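Phosphoribosylaminoimidazole carboxylase (Bombyx mori, PDB 4JA0) combines an AIR carboxylase with a SAICAR synthetase in one chain, and so probably catalyses two steps of de novo purine biosynthesis. Local coordinates at residues H267-F272 with L294-R299; G322-I327 with T344-I349. All blocks are in the same frame, centred on the assembly; numbering follows the deposited sequence.

Interaction 1 (H267-F272 with L294-R299); sequences HKVVVF and LDVDLR
Strands 267-273 and 296-300, joined through helix 279-291, form the first beta-alpha-beta crossover of the AIR carboxylase domain, and Val269 pairs with Val296, Val270 with Asp297, Val271 with Leu298 and Phe272 with Arg299. The strands run parallel, 22° apart. Their ladder alternates in the usual parallel way: Val269 N gives to Asp295 O at 2.8 Å, Asp297 N to Val269 O, Val271 N to Asp297 O, and Arg299 N to Val271 O, so Val269, Asp297 and Val271 each give their N-H and receive at their O. On the face carrying the odd-numbered valines, Val269 CG2 packs on Leu294 CD1 at 3.9 Å, and Leu298 lies alongside Val271, with CD2 3.8 Å from Val271 CB. The opposite face is more polar. Lys268 starts with CG anti to its backbone N (chi1 180°), then bends twice, which lays CD 3.5 Å from Asp295 O and brings NZ within 3.7 Å of Asp297 OD2, a long salt bridge. That same OD2 is also hydrogen-bonded to Tyr317, probably the stronger of its two holds. Further along, Arg299 runs beside Phe272: its CB approaches Phe272 CD1 at 3.6 Å, while its CG sits 3.8 Å from Val270 CG1. The guanidinium plane stands 82° from the phenyl ring; NH1 is hydrogen-bonded to Tyr317 OH, and NH2 makes a salt bridge with Asp417 of a second subunit. Around the pair, helices 279-291 and 380-391 pack against the Val269 and Val271 face, helix 307-317 meets Val270, Phe272 and Arg299 on the other, and strand 323-329 bonds to the far edge of strand 267-273.

Interaction 2 (G322-I327 with T344-I349); sequences GALVFI and TSYPVI
Phe326 and Ile327 hold Val348 and Ile349 in parallel register, and here the two segments are tightest. Ile349 N donates to Phe326 O at 2.8 Å, and Phe326 N to Pro347 O at 3.2 Å, both bonds nearly straight. Before this short ladder the pairing passes to side chains. Leu324 stands over the Tyr346 ring: CD2 lies 3.8 Å from the ring centroid and 12° off its normal, a CH-pi contact, while CB packs on Tyr346 CD1 at 3.6 Å. With Leu324 CG anti to the backbone N (chi1 -177°) and a further turn about the CB-CG bond, CD2 comes to lie over that face. The Phe326 ring meets Thr344 edge-on, with OG1 3.9 Å from CE2, and on the other side of the sheet Val325 CG2 touches Pro347 CG at 4.0 Å. Packing is looser at the outer end, where Gly322 is partly exposed and Ser345 turns away from the opposing segment. A third subunit closes in there: Tyr346 OH bonds to its Lys181, its Trp399 ring meets that of Tyr346, and Thr344 O takes a hydrogen bond from its Gln406. The pair, with helix 336-343 between its strands, is a beta-alpha-beta crossover of the five-stranded parallel sheet of order 2-1-3-4-5, the flavodoxin-like topology found in AIR carboxylases.

Interactions 1 and 2 follow one another along the chain and share a single five-stranded parallel sheet, their centres about 10 Å apart. Strand 323-329 is the central one, with 267-273 next to it, and probable hydrogen bonds tie the two: Val270 O to Ile327 N at 2.6 Å and Phe272 N to Ile327 O at 2.7 Å. Interaction 1 thus builds outward to strand 296-300, outermost within this chain, and interaction 2 the other way, toward strands 348-350 and 375-376. Helix 380-391 spans both, touching Val269 and Val325. Different subunits meet the two contacts. As in related AIR carboxylases, the substrate pocket is expected near the carboxyl ends of these strands.

Interaction 1 (H267-F272 with L294-R299)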
loop_
_atom_site.group_PDB
_atom_site.type_symbol
_atom_site.label_atom_id
_atom_site.label_comp_id
_atom_site.label_asym_id
_atom_site.label_seq_id
_atom_site.Cartn_x
_atom_site.Cartn_y
_atom_site.Cartn_z
ATOM N N HIS A 267 -30.963 26.470 11.002
ATOM C CA HIS A 267 -30.018 25.362 10.975
ATOM C C HIS A 267 -28.635 25.833 11.325
ATOM O O HIS A 267 -28.324 27.019 11.262
ATOM C CB HIS A 267 -30.015 24.666 9.612
ATOM C CG HIS A 267 -29.906 25.613 8.456
ATOM N ND1 HIS A 267 -28.769 26.350 8.195
ATOM C CD2 HIS A 267 -30.818 25.969 7.517
ATOM C CE1 HIS A 267 -28.982 27.107 7.131
ATOM N NE2 HIS A 267 -30.215 26.893 6.700
ATOM N N LYS A 268 -27.827 24.890 11.767
ATOM C CA LYS A 268 -26.449 25.187 12.079
ATOM C C LYS A 268 -25.594 24.025 11.605
ATOM O O LYS A 268 -25.934 22.855 11.823
ATOM C CB LYS A 268 -26.273 25.434 13.589
ATOM C CG LYS A 268 -24.851 25.745 14.008
ATOM C CD LYS A 268 -24.454 27.165 13.630
ATOM C CE LYS A 268 -25.260 28.181 14.437
ATOM N NZ LYS A 268 -24.804 29.593 14.213
ATOM N N VAL A 269 -24.507 24.377 10.930
ATOM C CA VAL A 269 -23.434 23.460 10.587
ATOM C C VAL A 269 -22.290 23.809 11.527
ATOM O O VAL A 269 -21.844 24.964 11.581
ATOM C CB VAL A 269 -22.986 23.626 9.109
ATOM C CG1 VAL A 269 -21.674 22.952 8.865
ATOM C CG2 VAL A 269 -24.028 23.083 8.179
ATOM N N VAL A 270 -21.863 22.839 12.323
ATOM C CA VAL A 270 -20.751 23.069 13.240
ATOM C C VAL A 270 -19.537 22.257 12.795
ATOM O O VAL A 270 -19.627 21.033 12.633
ATOM C CB VAL A 270 -21.124 22.708 14.693
ATOM C CG1 VAL A 270 -20.016 23.122 15.632
ATOM C CG2 VAL A 270 -22.417 23.390 15.081
ATOM N N VAL A 271 -18.408 22.931 12.592
ATOM C CA VAL A 271 -17.173 22.232 12.275
ATOM C C VAL A 271 -16.283 22.148 13.510
ATOM O O VAL A 271 -15.818 23.166 14.003
ATOM C CB VAL A 271 -16.411 22.942 11.153
ATOM C CG1 VAL A 271 -15.244 22.089 10.705
ATOM C CG2 VAL A 271 -17.330 23.201 9.974
ATOM N N PHE A 272 -16.037 20.943 14.015
ATOM C CA PHE A 272 -15.081 20.778 15.113
ATOM C C PHE A 272 -13.718 20.441 14.536
ATOM O O PHE A 272 -13.585 19.433 13.828
ATOM C CB PHE A 272 -15.477 19.620 16.035
ATOM C CG PHE A 272 -16.629 19.913 16.946
ATOM C CD1 PHE A 272 -17.098 21.203 17.120
ATOM C CD2 PHE A 272 -17.231 18.886 17.652
ATOM C CE1 PHE A 272 -18.166 21.454 17.976
ATOM C CE2 PHE A 272 -18.297 19.130 18.496
ATOM C CZ PHE A 272 -18.764 20.414 18.659
ATOM N N LEU A 294 -25.429 28.530 4.197
ATOM C CA LEU A 294 -25.467 27.859 5.496
ATOM C C LEU A 294 -24.929 28.730 6.640
ATOM O O LEU A 294 -24.111 29.627 6.415
ATOM C CB LEU A 294 -24.699 26.535 5.427
ATOM C CG LEU A 294 -25.193 25.510 4.403
ATOM C CD1 LEU A 294 -24.316 24.269 4.438
ATOM C CD2 LEU A 294 -26.643 25.123 4.672
ATOM N N ASP A 295 -25.402 28.467 7.859
ATOM C CA ASP A 295 -24.867 29.123 9.042
ATOM C C ASP A 295 -23.858 28.195 9.680
ATOM O O ASP A 295 -24.200 27.101 10.155
ATOM C CB ASP A 295 -25.966 29.434 10.052
ATOM C CG ASP A 295 -27.123 30.122 9.427
ATOM O OD1 ASP A 295 -26.940 30.671 8.320
ATOM O OD2 ASP A 295 -28.214 30.102 10.031
ATOM N N VAL A 296 -22.620 28.657 9.717
ATOM C CA VAL A 296 -21.503 27.827 10.075
ATOM C C VAL A 296 -20.784 28.368 11.290
ATOM O O VAL A 296 -20.408 29.538 11.319
ATOM C CB VAL A 296 -20.516 27.778 8.914
ATOM C CG1 VAL A 296 -19.405 26.743 9.176
ATOM C CG2 VAL A 296 -21.262 27.483 7.665
ATOM N N ASP A 297 -20.543 27.486 12.259
ATOM C CA ASP A 297 -19.688 27.788 13.398
ATOM C C ASP A 297 -18.426 26.947 13.320
ATOM O O ASP A 297 -18.484 25.739 13.065
ATOM C CB ASP A 297 -20.386 27.483 14.720
ATOM C CG ASP A 297 -21.073 28.676 15.297
ATOM O OD1 ASP A 297 -20.756 29.804 14.855
ATOM O OD2 ASP A 297 -21.892 28.483 16.225
ATOM N N LEU A 298 -17.288 27.594 13.539
ATOM C CA LEU A 298 -16.015 26.898 13.634
ATOM C C LEU A 298 -15.643 26.736 15.106
ATOM O O LEU A 298 -15.554 27.720 15.839
ATOM C CB LEU A 298 -14.924 27.682 12.909
ATOM C CG LEU A 298 -15.085 27.880 11.403
ATOM C CD1 LEU A 298 -13.866 28.583 10.810
ATOM C CD2 LEU A 298 -15.326 26.546 10.709
ATOM N N ARG A 299 -15.419 25.504 15.543
ATOM C CA ARG A 299 -15.044 25.281 16.929
ATOM C C ARG A 299 -13.769 24.448 17.037
ATOM O O ARG A 299 -13.495 23.606 16.197
ATOM C CB ARG A 299 -16.189 24.613 17.703
ATOM C CG ARG A 299 -17.528 25.278 17.538
ATOM C CD ARG A 299 -17.507 26.669 18.118
ATOM N NE ARG A 299 -17.023 26.635 19.484
ATOM C CZ ARG A 299 -17.816 26.530 20.549
ATOM N NH1 ARG A 299 -19.133 26.449 20.393
ATOM N NH2 ARG A 299 -17.285 26.489 21.767
#

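Interaction 2 (G322-I327 with T344-I349)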
loop_
_atom_site.group_PDB
_atom_site.type_symbol
_atom_site.label_atom_id
_atom_site.label_comp_id
_atom_site.label_asym_id
_atom_site.label_seq_id
_atom_site.Cartn_x
_atom_site.Cartn_y
_atom_site.Cartn_z
ATOM N N GLY A 322 -33.827 23.435 15.640
ATOM C CA GLY A 322 -33.460 23.514 14.243
ATOM C C GLY A 322 -32.626 22.327 13.810
ATOM O O GLY A 322 -32.349 21.421 14.597
ATOM N N ALA A 323 -32.216 22.335 12.547
ATOM C CA ALA A 323 -31.411 21.254 11.996
ATOM C C ALA A 323 -29.942 21.422 12.386
ATOM O O ALA A 323 -29.444 22.541 12.552
ATOM C CB ALA A 323 -31.551 21.218 10.496
ATOM N N LEU A 324 -29.233 20.307 12.469
ATOM C CA LEU A 324 -27.887 20.351 12.974
ATOM C C LEU A 324 -27.002 19.360 12.254
ATOM O O LEU A 324 -27.307 18.168 12.197
ATOM C CB LEU A 324 -27.923 20.060 14.476
ATOM C CG LEU A 324 -26.627 20.110 15.267
ATOM C CD1 LEU A 324 -26.007 21.482 15.123
ATOM C CD2 LEU A 324 -26.921 19.791 16.720
ATOM N N VAL A 325 -25.899 19.854 11.705
ATOM C CA VAL A 325 -24.893 19.003 11.077
ATOM C C VAL A 325 -23.515 19.291 11.646
ATOM O O VAL A 325 -23.094 20.452 11.684
ATOM C CB VAL A 325 -24.849 19.215 9.572
ATOM C CG1 VAL A 325 -23.686 18.457 8.992
ATOM C CG2 VAL A 325 -26.128 18.732 8.951
ATOM N N PHE A 326 -22.818 18.240 12.082
ATOM C CA PHE A 326 -21.430 18.353 12.552
ATOM C C PHE A 326 -20.413 17.919 11.509
ATOM O O PHE A 326 -20.537 16.842 10.914
ATOM C CB PHE A 326 -21.206 17.510 13.795
ATOM C CG PHE A 326 -21.993 17.954 14.967
ATOM C CD1 PHE A 326 -21.803 19.221 15.498
ATOM C CD2 PHE A 326 -22.903 17.099 15.567
ATOM C CE1 PHE A 326 -22.532 19.642 16.602
ATOM C CE2 PHE A 326 -23.629 17.507 16.681
ATOM C CZ PHE A 326 -23.448 18.779 17.197
ATOM N N ILE A 327 -19.395 18.748 11.312
ATOM C CA ILE A 327 -18.266 18.372 10.469
ATOM C C ILE A 327 -17.029 18.197 11.327
ATOM O O ILE A 327 -16.668 19.107 12.085
ATOM C CB ILE A 327 -18.020 19.406 9.354
ATOM C CG1 ILE A 327 -19.215 19.383 8.379
ATOM C CG2 ILE A 327 -16.681 19.136 8.635
ATOM C CD1 ILE A 327 -19.199 20.490 7.361
ATOM N N THR A 344 -23.861 11.432 19.492
ATOM C CA THR A 344 -24.962 12.244 18.980
ATOM C C THR A 344 -25.776 11.510 17.945
ATOM O O THR A 344 -25.374 10.474 17.415
ATOM C CB THR A 344 -24.489 13.608 18.393
ATOM O OG1 THR A 344 -25.574 14.535 18.376
ATOM C CG2 THR A 344 -23.960 13.448 17.003
ATOM N N SER A 345 -26.925 12.076 17.627
ATOM C CA SER A 345 -27.845 11.430 16.726
ATOM C C SER A 345 -27.899 12.248 15.452
ATOM O O SER A 345 -28.434 11.802 14.432
ATOM C CB SER A 345 -29.221 11.379 17.380
ATOM O OG SER A 345 -30.179 10.843 16.494
ATOM N N TYR A 346 -27.294 13.429 15.500
ATOM C CA TYR A 346 -27.204 14.268 14.315
ATOM C C TYR A 346 -26.081 13.748 13.406
ATOM O O TYR A 346 -25.081 13.189 13.883
ATOM C CB TYR A 346 -26.972 15.737 14.725
ATOM C CG TYR A 346 -28.095 16.258 15.586
ATOM C CD1 TYR A 346 -29.246 16.806 15.013
ATOM C CD2 TYR A 346 -28.022 16.171 16.975
ATOM C CE1 TYR A 346 -30.288 17.252 15.800
ATOM C CE2 TYR A 346 -29.051 16.619 17.769
ATOM C CZ TYR A 346 -30.181 17.157 17.175
ATOM O OH TYR A 346 -31.200 17.596 17.974
ATOM N N PRO A 347 -26.257 13.911 12.093
ATOM C CA PRO A 347 -25.266 13.474 11.109
ATOM C C PRO A 347 -23.887 14.067 11.366
ATOM O O PRO A 347 -23.762 15.264 11.648
ATOM C CB PRO A 347 -25.837 13.992 9.785
ATOM C CG PRO A 347 -26.888 15.018 10.179
ATOM C CD PRO A 347 -27.431 14.535 11.460
ATOM N N VAL A 348 -22.861 13.224 11.273
ATOM C CA VAL A 348 -21.486 13.656 11.475
ATOM C C VAL A 348 -20.683 13.329 10.231
ATOM O O VAL A 348 -20.626 12.171 9.810
ATOM C CB VAL A 348 -20.837 12.937 12.681
ATOM C CG1 VAL A 348 -19.345 13.221 12.717
ATOM C CG2 VAL A 348 -21.504 13.331 13.994
ATOM N N ILE A 349 -20.058 14.345 9.643
ATOM C CA ILE A 349 -19.213 14.151 8.455
ATOM C C ILE A 349 -17.754 14.414 8.779
ATOM O O ILE A 349 -17.423 15.447 9.390
ATOM C CB ILE A 349 -19.637 15.079 7.279
ATOM C CG1 ILE A 349 -21.150 14.981 7.035
ATOM C CG2 ILE A 349 -18.879 14.726 6.005
ATOM C CD1 ILE A 349 -21.669 16.063 6.131
#